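Local coordinates for protein glutathione S-transferase (Bombyx mori, PDB 5ZFG) that metabolises the insecticide diazinon in the silkworm and, as a member of the GST superfamily, probably transfers glutathione to electrophilic substrates, at residues A20-E25 and Y194-K199; S166-E171 and E202-E207. One frame throughout, in Å; residues are numbered along the deposited sequence.

Contact 1 of 2, residues A20-E25 and Y194-K199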
loop_
_atom_site.group_PDB
_atom_site.type_symbol
_atom_site.label_atom_id
_atom_site.label_comp_id
_atom_site.label_asym_id
_atom_site.label_seq_id
_atom_site.Cartn_x
_atom_site.Cartn_y
_atom_site.Cartn_z
ATOM N N ALA B 20 16.145 0.535 6.052
ATOM C CA ALA B 20 15.795 1.916 6.365
ATOM C C ALA B 20 16.298 2.330 7.752
ATOM O O ALA B 20 16.842 3.429 7.922
ATOM C CB ALA B 20 14.280 2.114 6.271
ATOM N N LEU B 21 16.086 1.479 8.764
ATOM C CA LEU B 21 16.551 1.805 10.111
ATOM C C LEU B 21 18.062 1.986 10.134
ATOM O O LEU B 21 18.572 2.911 10.778
ATOM C CB LEU B 21 16.132 0.719 11.100
ATOM C CG LEU B 21 14.647 0.658 11.481
ATOM C CD1 LEU B 21 14.312 -0.737 12.004
ATOM C CD2 LEU B 21 14.285 1.748 12.507
ATOM N N VAL B 22 18.785 1.126 9.413
ATOM C CA VAL B 22 20.243 1.225 9.356
ATOM C C VAL B 22 20.669 2.475 8.596
ATOM O O VAL B 22 21.541 3.226 9.054
ATOM C CB VAL B 22 20.826 -0.063 8.736
ATOM C CG1 VAL B 22 22.310 0.094 8.395
ATOM C CG2 VAL B 22 20.603 -1.241 9.674
ATOM N N ALA B 23 20.040 2.739 7.442
ATOM C CA ALA B 23 20.399 3.919 6.653
ATOM C C ALA B 23 20.144 5.206 7.425
ATOM O O ALA B 23 20.905 6.179 7.309
ATOM C CB ALA B 23 19.624 3.929 5.341
ATOM N N LEU B 24 19.087 5.231 8.224
ATOM C CA LEU B 24 18.731 6.418 8.993
ATOM C C LEU B 24 19.471 6.499 10.318
ATOM O O LEU B 24 19.313 7.496 11.038
ATOM C CB LEU B 24 17.224 6.444 9.248
ATOM C CG LEU B 24 16.396 6.709 7.986
ATOM C CD1 LEU B 24 14.915 6.712 8.333
ATOM C CD2 LEU B 24 16.810 8.023 7.371
ATOM N N GLU B 25 20.259 5.475 10.652
ATOM C CA GLU B 25 20.988 5.415 11.916
ATOM C C GLU B 25 20.049 5.487 13.118
ATOM O O GLU B 25 20.358 6.118 14.126
ATOM C CB GLU B 25 22.047 6.523 11.987
ATOM C CG GLU B 25 22.845 6.665 10.705
ATOM C CD GLU B 25 24.057 7.565 10.872
ATOM O OE1 GLU B 25 23.941 8.779 10.610
ATOM O OE2 GLU B 25 25.113 7.050 11.289
ATOM N N TYR B 194 25.959 1.010 -1.797
ATOM C CA TYR B 194 25.465 0.787 -0.434
ATOM C C TYR B 194 25.741 -0.640 0.018
ATOM O O TYR B 194 24.812 -1.405 0.309
ATOM C CB TYR B 194 23.966 1.092 -0.352
ATOM C CG TYR B 194 23.656 2.515 -0.679
ATOM C CD1 TYR B 194 23.761 3.504 0.289
ATOM C CD2 TYR B 194 23.287 2.885 -1.966
ATOM C CE1 TYR B 194 23.489 4.829 -0.012
ATOM C CE2 TYR B 194 23.017 4.201 -2.275
ATOM C CZ TYR B 194 23.120 5.165 -1.295
ATOM O OH TYR B 194 22.843 6.476 -1.606
ATOM N N PRO B 195 27.016 -1.030 0.117
ATOM C CA PRO B 195 27.319 -2.439 0.425
ATOM C C PRO B 195 26.821 -2.895 1.788
ATOM O O PRO B 195 26.483 -4.073 1.944
ATOM C CB PRO B 195 28.857 -2.494 0.333
ATOM C CG PRO B 195 29.304 -1.091 0.571
ATOM C CD PRO B 195 28.238 -0.221 -0.054
ATOM N N ASP B 196 26.814 -2.010 2.789
ATOM C CA ASP B 196 26.288 -2.371 4.103
ATOM C C ASP B 196 24.803 -2.714 4.032
ATOM O O ASP B 196 24.347 -3.686 4.647
ATOM C CB ASP B 196 26.520 -1.222 5.086
ATOM C CG ASP B 196 25.874 0.088 4.623
ATOM O OD1 ASP B 196 25.993 0.433 3.420
ATOM O OD2 ASP B 196 25.235 0.767 5.460
ATOM N N LEU B 197 24.036 -1.929 3.283
ATOM C CA LEU B 197 22.610 -2.214 3.128
ATOM C C LEU B 197 22.390 -3.477 2.309
ATOM O O LEU B 197 21.525 -4.302 2.640
ATOM C CB LEU B 197 21.923 -1.022 2.478
ATOM C CG LEU B 197 22.065 0.304 3.239
ATOM C CD1 LEU B 197 21.221 1.405 2.575
ATOM C CD2 LEU B 197 21.697 0.128 4.725
ATOM N N TRP B 198 23.168 -3.655 1.243
ATOM C CA TRP B 198 23.022 -4.860 0.438
ATOM C C TRP B 198 23.360 -6.106 1.250
ATOM O O TRP B 198 22.767 -7.165 1.030
ATOM C CB TRP B 198 23.883 -4.781 -0.837
ATOM C CG TRP B 198 23.940 -6.119 -1.487
ATOM C CD1 TRP B 198 25.004 -6.979 -1.514
ATOM C CD2 TRP B 198 22.850 -6.813 -2.109
ATOM N NE1 TRP B 198 24.650 -8.150 -2.142
ATOM C CE2 TRP B 198 23.334 -8.073 -2.518
ATOM C CE3 TRP B 198 21.515 -6.485 -2.373
ATOM C CZ2 TRP B 198 22.534 -9.003 -3.177
ATOM C CZ3 TRP B 198 20.722 -7.412 -3.030
ATOM C CH2 TRP B 198 21.231 -8.655 -3.418
ATOM N N LYS B 199 24.271 -5.994 2.230
ATOM C CA LYS B 199 24.576 -7.148 3.078
ATOM C C LYS B 199 23.327 -7.716 3.734
ATOM O O LYS B 199 23.240 -8.928 3.951
ATOM C CB LYS B 199 25.581 -6.764 4.166
ATOM C CG LYS B 199 27.023 -7.099 3.848
ATOM C CD LYS B 199 27.865 -7.069 5.119
ATOM C CE LYS B 199 29.284 -7.549 4.861
ATOM N NZ LYS B 199 30.130 -6.425 4.373
HETATM O O HOH W 1 24.302 3.291 7.261
#
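D196, in the first turn of the helix that starts at P195, meets V22 near the end of helix 12-23, both residues being exposed. In one of the two conformers of D196, its OD2 lies 4.2 Å from V22 CG1, and a loose water bridge ties the same carboxylate oxygen to segment 20-25: the water donates to D196 OD2 at 3.2 Å and to V22 O at 3.3 Å. In that conformer the carboxylate is linked to a backbone carbonyl in the last turn of helix 12-23, though no direct hydrogen bond joins the two segments.

L197 follows, and its two methyls divide the work. CD2 slides alongside V22, 3.7 Å from CG1, while CD1 reaches the neighbouring A23, 4.1 Å from CB. The V22 methyl is carried there by a first torsion that sets CG1 anti to the backbone N (chi1 169°). With only 126 Å² buried in all, this is a light touch between helix ends, and the chain of 20-25 leaves it at once through a Schellman motif at E25.

The contact joins the thioredoxin-like N-terminal domain to the all-helical C-terminal domain of the GST fold. L197 also packs on F161 of helix 160-172 and F190 of helix 181-193, its carbonyl accepts a hydrogen bond from Q19 of helix 12-23, and A20 and L21 turn to helix 67-78.

Contact 2 of 2, residues S166-E171 and E202-E207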
loop_
_atom_site.group_PDB
_atom_site.type_symbol
_atom_site.label_atom_id
_atom_site.label_comp_id
_atom_site.label_asym_id
_atom_site.label_seq_id
_atom_site.Cartn_x
_atom_site.Cartn_y
_atom_site.Cartn_z
ATOM N N SER B 166 12.414 -7.237 -3.564
ATOM C CA SER B 166 11.646 -8.041 -4.512
ATOM C C SER B 166 12.556 -8.568 -5.625
ATOM O O SER B 166 12.525 -9.757 -5.967
ATOM C CB SER B 166 10.497 -7.214 -5.093
ATOM O OG SER B 166 9.563 -6.839 -4.082
ATOM N N THR B 167 13.382 -7.685 -6.197
ATOM C CA THR B 167 14.278 -8.070 -7.288
ATOM C C THR B 167 15.326 -9.072 -6.819
ATOM O O THR B 167 15.741 -9.953 -7.587
ATOM C CB THR B 167 14.954 -6.816 -7.856
ATOM O OG1 THR B 167 13.948 -5.830 -8.178
ATOM C CG2 THR B 167 15.759 -7.159 -9.113
ATOM N N MET B 168 15.749 -8.955 -5.562
ATOM C CA MET B 168 16.700 -9.901 -4.993
ATOM C C MET B 168 16.185 -11.332 -5.080
ATOM O O MET B 168 16.978 -12.263 -5.282
ATOM C CB MET B 168 17.012 -9.504 -3.543
ATOM C CG MET B 168 17.843 -10.552 -2.765
ATOM S SD MET B 168 16.833 -11.857 -2.029
ATOM C CE MET B 168 16.118 -10.908 -0.675
ATOM N N THR B 169 14.862 -11.541 -4.977
ATOM C CA THR B 169 14.356 -12.905 -5.045
ATOM C C THR B 169 14.460 -13.478 -6.453
ATOM O O THR B 169 14.509 -14.703 -6.606
ATOM C CB THR B 169 12.907 -13.002 -4.565
ATOM O OG1 THR B 169 12.037 -12.379 -5.524
ATOM C CG2 THR B 169 12.731 -12.362 -3.180
ATOM N N LEU B 170 14.499 -12.627 -7.481
ATOM C CA LEU B 170 14.799 -13.123 -8.817
ATOM C C LEU B 170 16.247 -13.593 -8.894
ATOM O O LEU B 170 16.531 -14.678 -9.420
ATOM C CB LEU B 170 14.520 -12.043 -9.867
ATOM C CG LEU B 170 13.037 -11.675 -10.002
ATOM C CD1 LEU B 170 12.874 -10.358 -10.758
ATOM C CD2 LEU B 170 12.239 -12.793 -10.691
ATOM N N GLU B 171 17.179 -12.801 -8.358
ATOM C CA GLU B 171 18.566 -13.258 -8.346
ATOM C C GLU B 171 18.712 -14.557 -7.560
ATOM O O GLU B 171 19.516 -15.426 -7.932
ATOM C CB GLU B 171 19.505 -12.190 -7.775
ATOM C CG GLU B 171 20.982 -12.635 -7.859
ATOM C CD GLU B 171 21.984 -11.635 -7.287
ATOM O OE1 GLU B 171 21.595 -10.524 -6.867
ATOM O OE2 GLU B 171 23.189 -11.972 -7.260
ATOM N N GLU B 202 21.661 -9.631 1.042
ATOM C CA GLU B 202 22.461 -10.777 0.625
ATOM C C GLU B 202 22.339 -11.927 1.613
ATOM O O GLU B 202 22.282 -13.093 1.212
ATOM C CB GLU B 202 23.920 -10.362 0.469
ATOM C CG GLU B 202 24.772 -11.399 -0.240
ATOM C CD GLU B 202 26.188 -10.909 -0.415
ATOM O OE1 GLU B 202 26.893 -10.784 0.610
ATOM O OE2 GLU B 202 26.581 -10.613 -1.567
ATOM N N SER B 203 22.297 -11.625 2.907
ATOM C CA SER B 203 22.145 -12.682 3.902
ATOM C C SER B 203 20.838 -13.442 3.699
ATOM O O SER B 203 20.797 -14.673 3.814
ATOM C CB SER B 203 22.217 -12.085 5.306
ATOM O OG SER B 203 21.942 -13.055 6.296
ATOM N N ALA B 204 19.754 -12.720 3.393
ATOM C CA ALA B 204 18.495 -13.389 3.085
ATOM C C ALA B 204 18.585 -14.157 1.771
ATOM O O ALA B 204 18.054 -15.266 1.665
ATOM C CB ALA B 204 17.354 -12.372 3.013
ATOM N N MET B 205 19.232 -13.571 0.752
ATOM C CA MET B 205 19.330 -14.239 -0.545
ATOM C C MET B 205 19.963 -15.611 -0.401
ATOM O O MET B 205 19.491 -16.587 -1.001
ATOM C CB MET B 205 20.128 -13.392 -1.542
ATOM C CG MET B 205 20.142 -13.973 -2.977
ATOM S SD MET B 205 20.989 -12.869 -4.134
ATOM C CE MET B 205 22.709 -13.220 -3.727
ATOM N N LYS B 206 21.026 -15.713 0.411
ATOM C CA LYS B 206 21.666 -17.011 0.614
ATOM C C LYS B 206 20.734 -17.991 1.318
ATOM O O LYS B 206 20.792 -19.198 1.050
ATOM C CB LYS B 206 22.966 -16.850 1.404
ATOM C CG LYS B 206 24.043 -16.009 0.716
ATOM C CD LYS B 206 24.517 -16.617 -0.614
ATOM C CE LYS B 206 24.841 -18.113 -0.505
ATOM N NZ LYS B 206 25.782 -18.433 0.613
ATOM N N GLU B 207 19.863 -17.503 2.207
ATOM C CA GLU B 207 18.873 -18.388 2.817
ATOM C C GLU B 207 17.846 -18.843 1.790
ATOM O O GLU B 207 17.529 -20.034 1.697
ATOM C CB GLU B 207 18.179 -17.690 3.987
ATOM C CG GLU B 207 19.043 -17.554 5.212
ATOM C CD GLU B 207 18.273 -17.031 6.414
ATOM O OE1 GLU B 207 17.027 -17.087 6.398
ATOM O OE2 GLU B 207 18.920 -16.563 7.374
#
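M168 and M205, whose CA atoms make the nearest backbone pair at 6.7 Å, meet obliquely, each using a different part of its chain. M168 lays both CG and SD against the root of the other methionine: with chi2 at -85° and chi3 turned the same way, the chain folds so that M168 CG is 3.8 Å and M168 SD 3.7 Å from M205 CB. The methyl beyond carries on to A204, where M168 CE comes within 4.2 Å of A204 CB.

M205 stays extended as far as its sulfur, and that extension takes SD past M168 to the next turn of the facing helix. There it runs at about a right angle to the E171 side chain, which is itself stretched straight from CB to CD. M205 SD lies 3.5 Å from E171 CD, and M205 CE sits 3.8 Å from E171 OE2.

The pair belongs to the all-helical C-terminal domain of the GST fold, in which helices 160-172 and 195-208 cross at -42°, their axes 9.6 Å apart over these short segments, and helix 12-23 of the thioredoxin-like domain closes one flank by setting L15 against both M168 and A204.

The E171 carboxylate has a thioether beside it, while its OE1 is held from helix 181-193 by a salt bridge with K191 and a hydrogen bond with Y187. The nearby charge of K191 would be expected to favour the ionised form of E171.

In the fold
Both contacts draw on helix 195-208, contact 1 at its beginning and contact 2 further along, with centres about 16 Å apart. W198, next to L197 of contact 1 though not itself touching 20-25, packs on contact 2: its CH2 lies 3.9 Å from M168 CG and 3.9 Å from E171 OE1, while its NE1 hydrogen-bonds E202. Helix 12-23 is shared as well. Its end makes contact 1, which joins the two domains, whereas contact 2 lies within the helical domain with L15 on its flank. Near contact 1, a 1,2-ethanediol, a likely crystallisation additive, lies about 4 Å from the V22 side chain, and it does not by itself identify the glutathione site.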